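Local atomic coordinates of BtGH115A (Bacteroides thetaiotaomicron, PDB entry 5BY3), a protein that removes 4-O-methyl-glucuronic acid from decorated arabinogalactans, acting as a family GH115 alpha-glucuronidase. Residues I167-W172 with H393-G398; P400-W405 with K618-P623; A592-A597 with F625-R630. One frame throughout, in Å; residues are numbered along the deposited sequence.

Contact 1 (I167-W172 with H393-G398)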
loop_
_atom_site.group_PDB
_atom_site.type_symbol
_atom_site.label_atom_id
_atom_site.label_comp_id
_atom_site.label_asym_id
_atom_site.label_seq_id
_atom_site.Cartn_x
_atom_site.Cartn_y
_atom_site.Cartn_z
ATOM N N ILE A 167 -4.467 -9.624 2.150
ATOM C CA ILE A 167 -4.175 -10.437 0.973
ATOM C C ILE A 167 -5.476 -10.527 0.152
ATOM O O ILE A 167 -6.493 -10.991 0.672
ATOM C CB ILE A 167 -3.613 -11.854 1.278
ATOM C CG1 ILE A 167 -2.156 -11.860 1.711
ATOM C CG2 ILE A 167 -3.584 -12.704 0.013
ATOM C CD1 ILE A 167 -1.826 -11.020 2.906
ATOM N N ASN A 168 -5.413 -10.084 -1.111
ATOM C CA ASN A 168 -6.566 -9.951 -2.032
ATOM C C ASN A 168 -6.106 -10.181 -3.443
ATOM O O ASN A 168 -4.924 -10.076 -3.711
ATOM C CB ASN A 168 -7.114 -8.517 -1.962
ATOM C CG ASN A 168 -8.529 -8.373 -2.511
ATOM O OD1 ASN A 168 -9.361 -9.279 -2.394
ATOM N ND2 ASN A 168 -8.827 -7.205 -3.051
ATOM N N ASP A 169 -7.016 -10.473 -4.369
ATOM C CA ASP A 169 -6.614 -10.696 -5.771
ATOM C C ASP A 169 -5.499 -11.758 -5.917
ATOM O O ASP A 169 -4.632 -11.685 -6.825
ATOM C CB ASP A 169 -6.226 -9.365 -6.433
ATOM C CG ASP A 169 -7.370 -8.329 -6.403
ATOM O OD1 ASP A 169 -8.513 -8.652 -6.841
ATOM O OD2 ASP A 169 -7.125 -7.180 -5.944
ATOM N N GLU A 170 -5.580 -12.761 -5.039
ATOM C CA GLU A 170 -4.584 -13.794 -4.837
ATOM C C GLU A 170 -4.669 -14.974 -5.820
ATOM O O GLU A 170 -3.857 -15.913 -5.694
ATOM C CB GLU A 170 -4.652 -14.322 -3.377
ATOM C CG GLU A 170 -5.871 -15.214 -3.044
ATOM C CD GLU A 170 -7.123 -14.473 -2.550
ATOM O OE1 GLU A 170 -7.300 -13.302 -2.887
ATOM O OE2 GLU A 170 -7.951 -15.065 -1.807
ATOM N N ASP A 171 -5.619 -14.926 -6.771
ATOM C CA ASP A 171 -5.928 -16.076 -7.655
ATOM C C ASP A 171 -4.728 -16.544 -8.487
ATOM O O ASP A 171 -4.742 -17.692 -8.936
ATOM C CB ASP A 171 -7.052 -15.806 -8.681
ATOM C CG ASP A 171 -8.369 -15.276 -8.082
ATOM O OD1 ASP A 171 -8.364 -14.493 -7.113
ATOM O OD2 ASP A 171 -9.433 -15.606 -8.664
ATOM N N TRP A 172 -3.739 -15.656 -8.722
ATOM C CA TRP A 172 -2.632 -15.896 -9.678
ATOM C C TRP A 172 -1.246 -15.805 -9.040
ATOM O O TRP A 172 -0.249 -15.663 -9.726
ATOM C CB TRP A 172 -2.723 -14.964 -10.893
ATOM C CG TRP A 172 -4.070 -14.951 -11.482
ATOM C CD1 TRP A 172 -4.527 -15.768 -12.474
ATOM C CD2 TRP A 172 -5.192 -14.119 -11.092
ATOM N NE1 TRP A 172 -5.866 -15.508 -12.732
ATOM C CE2 TRP A 172 -6.304 -14.515 -11.892
ATOM C CE3 TRP A 172 -5.368 -13.108 -10.142
ATOM C CZ2 TRP A 172 -7.578 -13.921 -11.774
ATOM C CZ3 TRP A 172 -6.633 -12.509 -10.021
ATOM C CH2 TRP A 172 -7.716 -12.912 -10.845
ATOM N N HIS A 393 -4.998 1.082 -1.354
ATOM C CA HIS A 393 -4.643 0.084 -2.363
ATOM C C HIS A 393 -3.271 0.313 -2.967
ATOM O O HIS A 393 -3.009 1.400 -3.472
ATOM C CB HIS A 393 -5.657 0.075 -3.521
ATOM C CG HIS A 393 -6.952 -0.595 -3.200
ATOM N ND1 HIS A 393 -7.954 0.024 -2.479
ATOM C CD2 HIS A 393 -7.422 -1.821 -3.525
ATOM C CE1 HIS A 393 -8.984 -0.795 -2.368
ATOM N NE2 HIS A 393 -8.688 -1.921 -2.995
ATOM N N VAL A 394 -2.410 -0.703 -2.927
ATOM C CA VAL A 394 -1.223 -0.747 -3.835
ATOM C C VAL A 394 -1.375 -1.858 -4.889
ATOM O O VAL A 394 -0.482 -2.119 -5.677
ATOM C CB VAL A 394 0.152 -0.855 -3.108
ATOM C CG1 VAL A 394 0.441 0.399 -2.274
ATOM C CG2 VAL A 394 0.243 -2.123 -2.279
ATOM N N SER A 395 -2.558 -2.473 -4.900
ATOM C CA SER A 395 -2.935 -3.502 -5.876
ATOM C C SER A 395 -4.466 -3.484 -6.090
ATOM O O SER A 395 -5.217 -3.180 -5.175
ATOM C CB SER A 395 -2.433 -4.869 -5.407
ATOM O OG SER A 395 -2.903 -5.879 -6.264
ATOM N N TYR A 396 -4.934 -3.780 -7.295
ATOM C CA TYR A 396 -6.367 -3.729 -7.498
ATOM C C TYR A 396 -6.864 -4.494 -8.693
ATOM O O TYR A 396 -6.181 -4.588 -9.716
ATOM C CB TYR A 396 -6.800 -2.269 -7.604
ATOM C CG TYR A 396 -8.249 -2.031 -7.831
ATOM C CD1 TYR A 396 -9.173 -2.318 -6.846
ATOM C CD2 TYR A 396 -8.702 -1.486 -9.034
ATOM C CE1 TYR A 396 -10.534 -2.098 -7.046
ATOM C CE2 TYR A 396 -10.056 -1.220 -9.232
ATOM C CZ TYR A 396 -10.972 -1.544 -8.231
ATOM O OH TYR A 396 -12.314 -1.274 -8.387
ATOM N N TRP A 397 -8.079 -5.010 -8.565
ATOM C CA TRP A 397 -8.809 -5.599 -9.706
ATOM C C TRP A 397 -10.054 -4.755 -9.893
ATOM O O TRP A 397 -10.863 -4.669 -8.985
ATOM C CB TRP A 397 -9.146 -7.074 -9.401
ATOM C CG TRP A 397 -10.284 -7.728 -10.195
ATOM C CD1 TRP A 397 -11.105 -7.146 -11.141
ATOM C CD2 TRP A 397 -10.714 -9.074 -10.086
ATOM N NE1 TRP A 397 -12.001 -8.049 -11.629
ATOM C CE2 TRP A 397 -11.807 -9.241 -10.996
ATOM C CE3 TRP A 397 -10.291 -10.172 -9.310
ATOM C CZ2 TRP A 397 -12.475 -10.468 -11.163
ATOM C CZ3 TRP A 397 -10.969 -11.417 -9.465
ATOM C CH2 TRP A 397 -12.047 -11.548 -10.393
ATOM N N GLY A 398 -10.194 -4.111 -11.050
ATOM C CA GLY A 398 -11.350 -3.266 -11.315
ATOM C C GLY A 398 -11.136 -2.260 -12.411
ATOM O O GLY A 398 -10.164 -2.366 -13.146
HETATM O O HOH W 1 -4.983 -6.689 -4.793
#
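Asp169 and Trp397 meet where two loops rise from the C-terminal ends of strands 162-166 and 388-393 in the parallel eight-stranded barrel, the end at which barrel glycosidases of this kind place their active site. The Asp169 carboxylate comes in at the rim of the indole: OD1 lies 3.1 Å from Trp397 CB and, near the ring plane, 3.4 Å from Trp397 CE3. With CG beside the backbone N and opposed to the carbonyl carbon (chi1 -58°), OD2 is left facing Ser395. A water joins them, donating to Asp169 OD2 over 2.5 Å and accepting from Ser395 OG at 2.7 Å. Farther along, Trp172 turns its edge to the face of Trp397 in an offset edge-to-face pair, ring planes 61° apart, with Trp172 CH2 3.8 Å from Trp397 CZ3. With an alanine at Asp169, the bridging water would probably lose its acceptor and Ser395 its link to this loop. Strand 429-433 runs between the two parent strands, and its Asn433 touches Asn168 and bonds to the backbone of Val394. The ring of His216 packs against Trp397, while Ile167 and Glu170 rest on helix 174-182.

Contact 2 (P400-W405 with K618-P623); sequences PHDHLW and KPRKLP. With NI (nickel (II) ion), chain C.
The guanidinium of Arg620 and the carboxylate of Asp402 lie nearly in one plane, 18° apart, with the acid at the guanidinium edge and Leu622 CD2 over one guanidinium face, toward its rim. A single nitrogen does the gripping. Arg620 NH1 donates to the syn lone pair of Asp402 OD2 at 2.8 Å, the N-H...O angle being 157°, and stands 2.6 Å from Asp402 OD1 in the same salt bridge. The other branch of Leu622 goes between two partners: its CD1 reaches within 3.4 Å of Asp402 OD2 and meets the His401 ring obliquely, 3.7 Å from CE1. That imidazole is fixed in its rotation by a bond lying in its own plane, from His401 ND1 to Asp402 O at 2.7 Å. A water donates to both Asp402 OD2 and Pro619 O, tying the acid to the opposite backbone as well. Beyond it the contact turns apolar, Pro619 CG lying 3.9 Å from Trp405 CB, while the Pro619 ring also packs on Leu404. The indole of Trp405 reaches on to helix 552-580, where NE1 bonds to Tyr561 OH. The carbonyl oxygen of Leu404 binds nickel at 2.4 Å, alongside two waters and Asp436. Chemically, Asp402 is buried but well supplied with donors: OD1 takes the backbone N-H of Gly398 in addition to the contact with Arg620, and OD2 takes NH1 and the water. Arg620, itself only partly buried, pairs in turn through NH2 with Glu506, so its positive charge is shared between two carboxylates and probably offsets much of the cost of burying Asp402.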
loop_
_atom_site.group_PDB
_atom_site.type_symbol
_atom_site.label_atom_id
_atom_site.label_comp_id
_atom_site.label_asym_id
_atom_site.label_seq_id
_atom_site.Cartn_x
_atom_site.Cartn_y
_atom_site.Cartn_z
ATOM N N PRO A 400 -10.801 1.751 -13.989
ATOM C CA PRO A 400 -10.747 1.453 -15.448
ATOM C C PRO A 400 -9.809 0.289 -15.863
ATOM O O PRO A 400 -9.929 -0.215 -16.978
ATOM C CB PRO A 400 -10.235 2.769 -16.026
ATOM C CG PRO A 400 -9.325 3.288 -14.935
ATOM C CD PRO A 400 -10.029 2.962 -13.643
ATOM N N HIS A 401 -8.868 -0.132 -15.008
ATOM C CA HIS A 401 -8.001 -1.298 -15.358
ATOM C C HIS A 401 -7.318 -1.901 -14.106
ATOM O O HIS A 401 -6.874 -1.149 -13.259
ATOM C CB HIS A 401 -6.961 -0.889 -16.428
ATOM C CG HIS A 401 -6.309 -2.048 -17.092
ATOM N ND1 HIS A 401 -5.418 -2.870 -16.433
ATOM C CD2 HIS A 401 -6.455 -2.560 -18.339
ATOM C CE1 HIS A 401 -5.046 -3.844 -17.252
ATOM N NE2 HIS A 401 -5.658 -3.675 -18.414
ATOM N N ASP A 402 -7.198 -3.231 -14.010
ATOM C CA ASP A 402 -6.417 -3.876 -12.913
ATOM C C ASP A 402 -4.946 -3.434 -12.947
ATOM O O ASP A 402 -4.358 -3.302 -14.030
ATOM C CB ASP A 402 -6.328 -5.403 -12.981
ATOM C CG ASP A 402 -7.645 -6.135 -13.354
ATOM O OD1 ASP A 402 -8.714 -5.507 -13.591
ATOM O OD2 ASP A 402 -7.552 -7.410 -13.438
ATOM N N HIS A 403 -4.377 -3.193 -11.758
ATOM C CA HIS A 403 -2.946 -3.245 -11.584
ATOM C C HIS A 403 -2.615 -4.370 -10.636
ATOM O O HIS A 403 -2.653 -4.196 -9.412
ATOM C CB HIS A 403 -2.346 -1.905 -11.147
ATOM C CG HIS A 403 -3.079 -1.204 -10.038
ATOM N ND1 HIS A 403 -4.317 -0.609 -10.219
ATOM C CD2 HIS A 403 -2.722 -0.960 -8.747
ATOM C CE1 HIS A 403 -4.685 -0.030 -9.084
ATOM N NE2 HIS A 403 -3.752 -0.257 -8.169
ATOM N N LEU A 404 -2.324 -5.547 -11.194
ATOM C CA LEU A 404 -2.089 -6.750 -10.363
ATOM C C LEU A 404 -0.776 -7.452 -10.599
ATOM O O LEU A 404 -0.456 -8.421 -9.889
ATOM C CB LEU A 404 -3.191 -7.784 -10.611
ATOM C CG LEU A 404 -4.633 -7.499 -10.221
ATOM C CD1 LEU A 404 -5.493 -8.640 -10.714
ATOM C CD2 LEU A 404 -4.704 -7.403 -8.711
ATOM N N TRP A 405 -0.023 -7.021 -11.612
ATOM C CA TRP A 405 1.170 -7.775 -11.943
ATOM C C TRP A 405 2.394 -7.315 -11.161
ATOM O O TRP A 405 2.955 -8.091 -10.366
ATOM C CB TRP A 405 1.377 -7.779 -13.421
ATOM C CG TRP A 405 2.671 -8.336 -13.899
ATOM C CD1 TRP A 405 3.359 -9.428 -13.420
ATOM C CD2 TRP A 405 3.408 -7.853 -15.017
ATOM N NE1 TRP A 405 4.486 -9.636 -14.176
ATOM C CE2 TRP A 405 4.532 -8.691 -15.170
ATOM C CE3 TRP A 405 3.231 -6.776 -15.902
ATOM C CZ2 TRP A 405 5.495 -8.474 -16.165
ATOM C CZ3 TRP A 405 4.184 -6.561 -16.897
ATOM C CH2 TRP A 405 5.312 -7.398 -17.003
ATOM N N LYS A 618 0.460 -12.947 -16.688
ATOM C CA LYS A 618 -0.879 -12.797 -17.307
ATOM C C LYS A 618 -2.026 -12.845 -16.284
ATOM O O LYS A 618 -3.041 -13.498 -16.555
ATOM C CB LYS A 618 -1.134 -13.841 -18.419
ATOM C CG LYS A 618 0.109 -14.226 -19.225
ATOM C CD LYS A 618 -0.212 -15.109 -20.432
ATOM C CE LYS A 618 -0.436 -14.264 -21.680
ATOM N NZ LYS A 618 -0.668 -15.138 -22.846
ATOM N N PRO A 619 -1.896 -12.121 -15.129
ATOM C CA PRO A 619 -2.947 -12.211 -14.091
ATOM C C PRO A 619 -4.314 -11.850 -14.654
ATOM O O PRO A 619 -4.447 -10.877 -15.395
ATOM C CB PRO A 619 -2.513 -11.165 -13.060
ATOM C CG PRO A 619 -1.658 -10.196 -13.817
ATOM C CD PRO A 619 -0.943 -11.027 -14.823
ATOM N N ARG A 620 -5.292 -12.690 -14.346
ATOM C CA ARG A 620 -6.652 -12.591 -14.850
ATOM C C ARG A 620 -6.780 -12.671 -16.400
ATOM O O ARG A 620 -7.830 -12.386 -16.938
ATOM C CB ARG A 620 -7.320 -11.344 -14.237
ATOM C CG ARG A 620 -8.809 -11.465 -13.954
ATOM C CD ARG A 620 -9.368 -10.154 -13.415
ATOM N NE ARG A 620 -10.598 -9.823 -14.109
ATOM C CZ ARG A 620 -10.954 -8.611 -14.507
ATOM N NH1 ARG A 620 -10.200 -7.556 -14.272
ATOM N NH2 ARG A 620 -12.104 -8.448 -15.125
ATOM N N LYS A 621 -5.710 -13.056 -17.102
ATOM C CA LYS A 621 -5.718 -13.249 -18.575
ATOM C C LYS A 621 -6.271 -12.047 -19.338
ATOM O O LYS A 621 -7.002 -12.190 -20.345
ATOM C CB LYS A 621 -6.471 -14.523 -19.023
ATOM C CG LYS A 621 -6.460 -15.703 -18.069
ATOM C CD LYS A 621 -5.253 -16.591 -18.292
ATOM C CE LYS A 621 -5.354 -17.809 -17.368
ATOM N NZ LYS A 621 -4.548 -18.971 -17.840
ATOM N N LEU A 622 -5.910 -10.861 -18.869
ATOM C CA LEU A 622 -6.341 -9.625 -19.519
ATOM C C LEU A 622 -5.653 -9.502 -20.846
ATOM O O LEU A 622 -4.488 -9.917 -20.967
ATOM C CB LEU A 622 -6.115 -8.385 -18.636
ATOM C CG LEU A 622 -6.868 -8.367 -17.295
ATOM C CD1 LEU A 622 -6.963 -6.947 -16.765
ATOM C CD2 LEU A 622 -8.275 -8.995 -17.349
ATOM N N PRO A 623 -6.365 -8.957 -21.862
ATOM C CA PRO A 623 -5.818 -8.890 -23.230
ATOM C C PRO A 623 -4.425 -8.232 -23.287
ATOM O O PRO A 623 -3.506 -8.756 -23.965
ATOM C CB PRO A 623 -6.860 -8.042 -23.983
ATOM C CG PRO A 623 -8.110 -8.256 -23.240
ATOM C CD PRO A 623 -7.703 -8.338 -21.794
HETATM NI NI NI C . -0.330 -9.532 -7.797
HETATM O O HOH W 2 -4.827 -8.346 -13.994
HETATM O O HOH W 3 -1.398 -11.153 -9.351
HETATM O O HOH W 4 0.863 -8.888 -5.660
#

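Contact 3 (A592-A597 with F625-R630)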
loop_
_atom_site.group_PDB
_atom_site.type_symbol
_atom_site.label_atom_id
_atom_site.label_comp_id
_atom_site.label_asym_id
_atom_site.label_seq_id
_atom_site.Cartn_x
_atom_site.Cartn_y
_atom_site.Cartn_z
ATOM N N ALA A 592 10.074 -9.042 -27.117
ATOM C CA ALA A 592 9.815 -8.363 -25.847
ATOM C C ALA A 592 8.865 -9.175 -24.986
ATOM O O ALA A 592 9.134 -9.372 -23.797
ATOM C CB ALA A 592 9.252 -6.971 -26.093
ATOM N N TYR A 593 7.775 -9.651 -25.601
ATOM C CA TYR A 593 6.884 -10.616 -24.976
ATOM C C TYR A 593 7.701 -11.819 -24.472
ATOM O O TYR A 593 7.586 -12.178 -23.298
ATOM C CB TYR A 593 5.764 -11.069 -25.943
ATOM C CG TYR A 593 4.848 -12.126 -25.343
ATOM C CD1 TYR A 593 5.189 -13.504 -25.398
ATOM C CD2 TYR A 593 3.650 -11.767 -24.717
ATOM C CE1 TYR A 593 4.376 -14.479 -24.829
ATOM C CE2 TYR A 593 2.813 -12.728 -24.158
ATOM C CZ TYR A 593 3.179 -14.081 -24.213
ATOM O OH TYR A 593 2.363 -15.035 -23.645
ATOM N N ASP A 594 8.537 -12.418 -25.331
ATOM C CA ASP A 594 9.265 -13.648 -24.965
ATOM C C ASP A 594 10.164 -13.371 -23.779
ATOM O O ASP A 594 10.309 -14.203 -22.873
ATOM C CB ASP A 594 10.052 -14.256 -26.148
ATOM C CG ASP A 594 9.139 -14.892 -27.207
ATOM O OD1 ASP A 594 8.027 -15.361 -26.832
ATOM O OD2 ASP A 594 9.532 -14.904 -28.418
ATOM N N SER A 595 10.694 -12.160 -23.749
ATOM C CA SER A 595 11.603 -11.790 -22.672
ATOM C C SER A 595 10.926 -11.731 -21.262
ATOM O O SER A 595 11.489 -12.238 -20.277
ATOM C CB SER A 595 12.364 -10.519 -23.050
ATOM O OG SER A 595 13.170 -10.121 -21.967
ATOM N N ILE A 596 9.708 -11.182 -21.198
ATOM C CA ILE A 596 8.851 -11.171 -19.986
ATOM C C ILE A 596 8.653 -12.608 -19.488
ATOM O O ILE A 596 8.790 -12.877 -18.310
ATOM C CB ILE A 596 7.466 -10.515 -20.281
ATOM C CG1 ILE A 596 7.616 -9.077 -20.742
ATOM C CG2 ILE A 596 6.573 -10.530 -19.059
ATOM C CD1 ILE A 596 6.469 -8.574 -21.615
ATOM N N ALA A 597 8.332 -13.517 -20.422
ATOM C CA ALA A 597 8.203 -14.954 -20.168
ATOM C C ALA A 597 9.425 -15.504 -19.462
ATOM O O ALA A 597 9.309 -16.103 -18.387
ATOM C CB ALA A 597 8.010 -15.681 -21.486
ATOM N N PHE A 625 -1.925 -8.500 -21.544
ATOM C CA PHE A 625 -0.780 -9.375 -21.233
ATOM C C PHE A 625 -0.422 -10.379 -22.337
ATOM O O PHE A 625 0.556 -11.131 -22.210
ATOM C CB PHE A 625 -0.978 -10.147 -19.903
ATOM C CG PHE A 625 -1.285 -9.272 -18.719
ATOM C CD1 PHE A 625 -0.310 -8.409 -18.176
ATOM C CD2 PHE A 625 -2.542 -9.279 -18.148
ATOM C CE1 PHE A 625 -0.595 -7.582 -17.096
ATOM C CE2 PHE A 625 -2.828 -8.451 -17.048
ATOM C CZ PHE A 625 -1.858 -7.618 -16.521
ATOM N N ASN A 626 -1.225 -10.428 -23.393
ATOM C CA ASN A 626 -1.001 -11.370 -24.495
ATOM C C ASN A 626 0.079 -10.878 -25.468
ATOM O O ASN A 626 0.465 -9.711 -25.415
ATOM C CB ASN A 626 -2.305 -11.551 -25.282
ATOM C CG ASN A 626 -3.374 -12.284 -24.503
ATOM O OD1 ASN A 626 -4.562 -12.034 -24.711
ATOM N ND2 ASN A 626 -2.968 -13.199 -23.616
ATOM N N ARG A 627 0.534 -11.734 -26.402
ATOM C CA ARG A 627 1.256 -11.177 -27.567
ATOM C C ARG A 627 0.251 -10.290 -28.246
ATOM O O ARG A 627 -0.951 -10.559 -28.201
ATOM C CB ARG A 627 1.718 -12.203 -28.567
ATOM C CG ARG A 627 2.925 -12.993 -28.179
ATOM C CD ARG A 627 3.087 -14.200 -29.118
ATOM N NE ARG A 627 4.209 -15.014 -28.651
ATOM C CZ ARG A 627 4.111 -16.098 -27.876
ATOM N NH1 ARG A 627 2.925 -16.568 -27.449
ATOM N NH2 ARG A 627 5.231 -16.710 -27.503
ATOM N N VAL A 628 0.748 -9.242 -28.883
ATOM C CA VAL A 628 -0.123 -8.270 -29.514
ATOM C C VAL A 628 -0.642 -8.753 -30.885
ATOM O O VAL A 628 0.140 -9.183 -31.758
ATOM C CB VAL A 628 0.579 -6.898 -29.620
ATOM C CG1 VAL A 628 -0.304 -5.901 -30.336
ATOM C CG2 VAL A 628 0.896 -6.368 -28.239
ATOM N N GLU A 629 -1.954 -8.654 -31.064
ATOM C CA GLU A 629 -2.613 -8.836 -32.374
ATOM C C GLU A 629 -2.035 -7.885 -33.445
ATOM O O GLU A 629 -2.105 -6.659 -33.327
ATOM C CB GLU A 629 -4.131 -8.649 -32.219
ATOM C CG GLU A 629 -5.001 -9.205 -33.343
ATOM C CD GLU A 629 -6.465 -8.750 -33.263
ATOM O OE1 GLU A 629 -6.771 -7.742 -32.562
ATOM O OE2 GLU A 629 -7.317 -9.401 -33.920
ATOM N N ARG A 630 -1.461 -8.474 -34.485
ATOM C CA ARG A 630 -0.933 -7.739 -35.632
ATOM C C ARG A 630 -2.046 -7.224 -36.572
ATOM O O ARG A 630 -2.920 -7.987 -37.013
ATOM C CB ARG A 630 0.039 -8.628 -36.397
ATOM C CG ARG A 630 1.174 -9.195 -35.546
ATOM C CD ARG A 630 2.301 -9.669 -36.436
ATOM N NE ARG A 630 3.344 -10.354 -35.689
ATOM C CZ ARG A 630 4.487 -10.784 -36.222
ATOM N NH1 ARG A 630 4.763 -10.597 -37.525
ATOM N NH2 ARG A 630 5.368 -11.394 -35.440
#
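Tyr593 sends its ring out from the helix with CG anti to the backbone N (chi1 177°), while Arg627, its CG set beside its own backbone N and its chain then extended as far as NE, lies across that ring at about a right angle. These torsions put Arg627 CG squarely over one face of the tyrosine: the CH-pi contact runs 3.6 Å from CG to the Tyr593 ring centroid, only 13° off the normal. Farther along the chain the guanidinium covers the ring's rim, inclined to it rather than stacked flat, and Arg627 CZ lies 3.5 Å from Tyr593 CE1. The CE2 side of the ring is met by backbone. Tyr593 CE2 is 3.4 Å from the carbonyl oxygen of Phe625, which comes in at the ring edge, and 3.3 Å from Arg627 N. The phenolic oxygen has its polar partner elsewhere, in Lys618 NZ. Asp594, next along the helix, completes the hold on the arginine. Arg627 NH2 donates to Asp594 OD1 at 3.2 Å with an N-H...O angle of 138°, a long, bent salt bridge whose acceptor is tilted out of the guanidinium plane. Close by, Arg630 forms a second salt bridge to Asp590 of the same helix, and Asn626 O accepts from Lys572 on helix 552-580. Altogether this is packing of an extended coil against a helix: the chain that leads from helix 587-603 toward strand 646-647 doubles back across its own helix, fastened by an arginine over a tyrosine face and by the salt bridge to the exposed Asp594.

Contacts 1 and 2 lie side by side, their centres 10 Å apart, and share the loop after strand 388-393. Tyr396 N probably donates to His403 O (3.1 Å), while Arg620 reaches along both indoles of contact 1: its CZ is 3.1 Å from Trp397 NE1, and its backbone N 3.2 Å from Trp172 CE2. The nickel ion sits here too, bound in contact 2 and about 5 Å from the side chain of Ser395 in contact 1. Contact 3 lies farther out, 14 Å from contact 2 between centres, joined to it by a probable hydrogen bond from Lys618 NZ to Tyr593 OH (3.1 Å). It does not touch contact 1; their nearest atoms are about 9 Å apart.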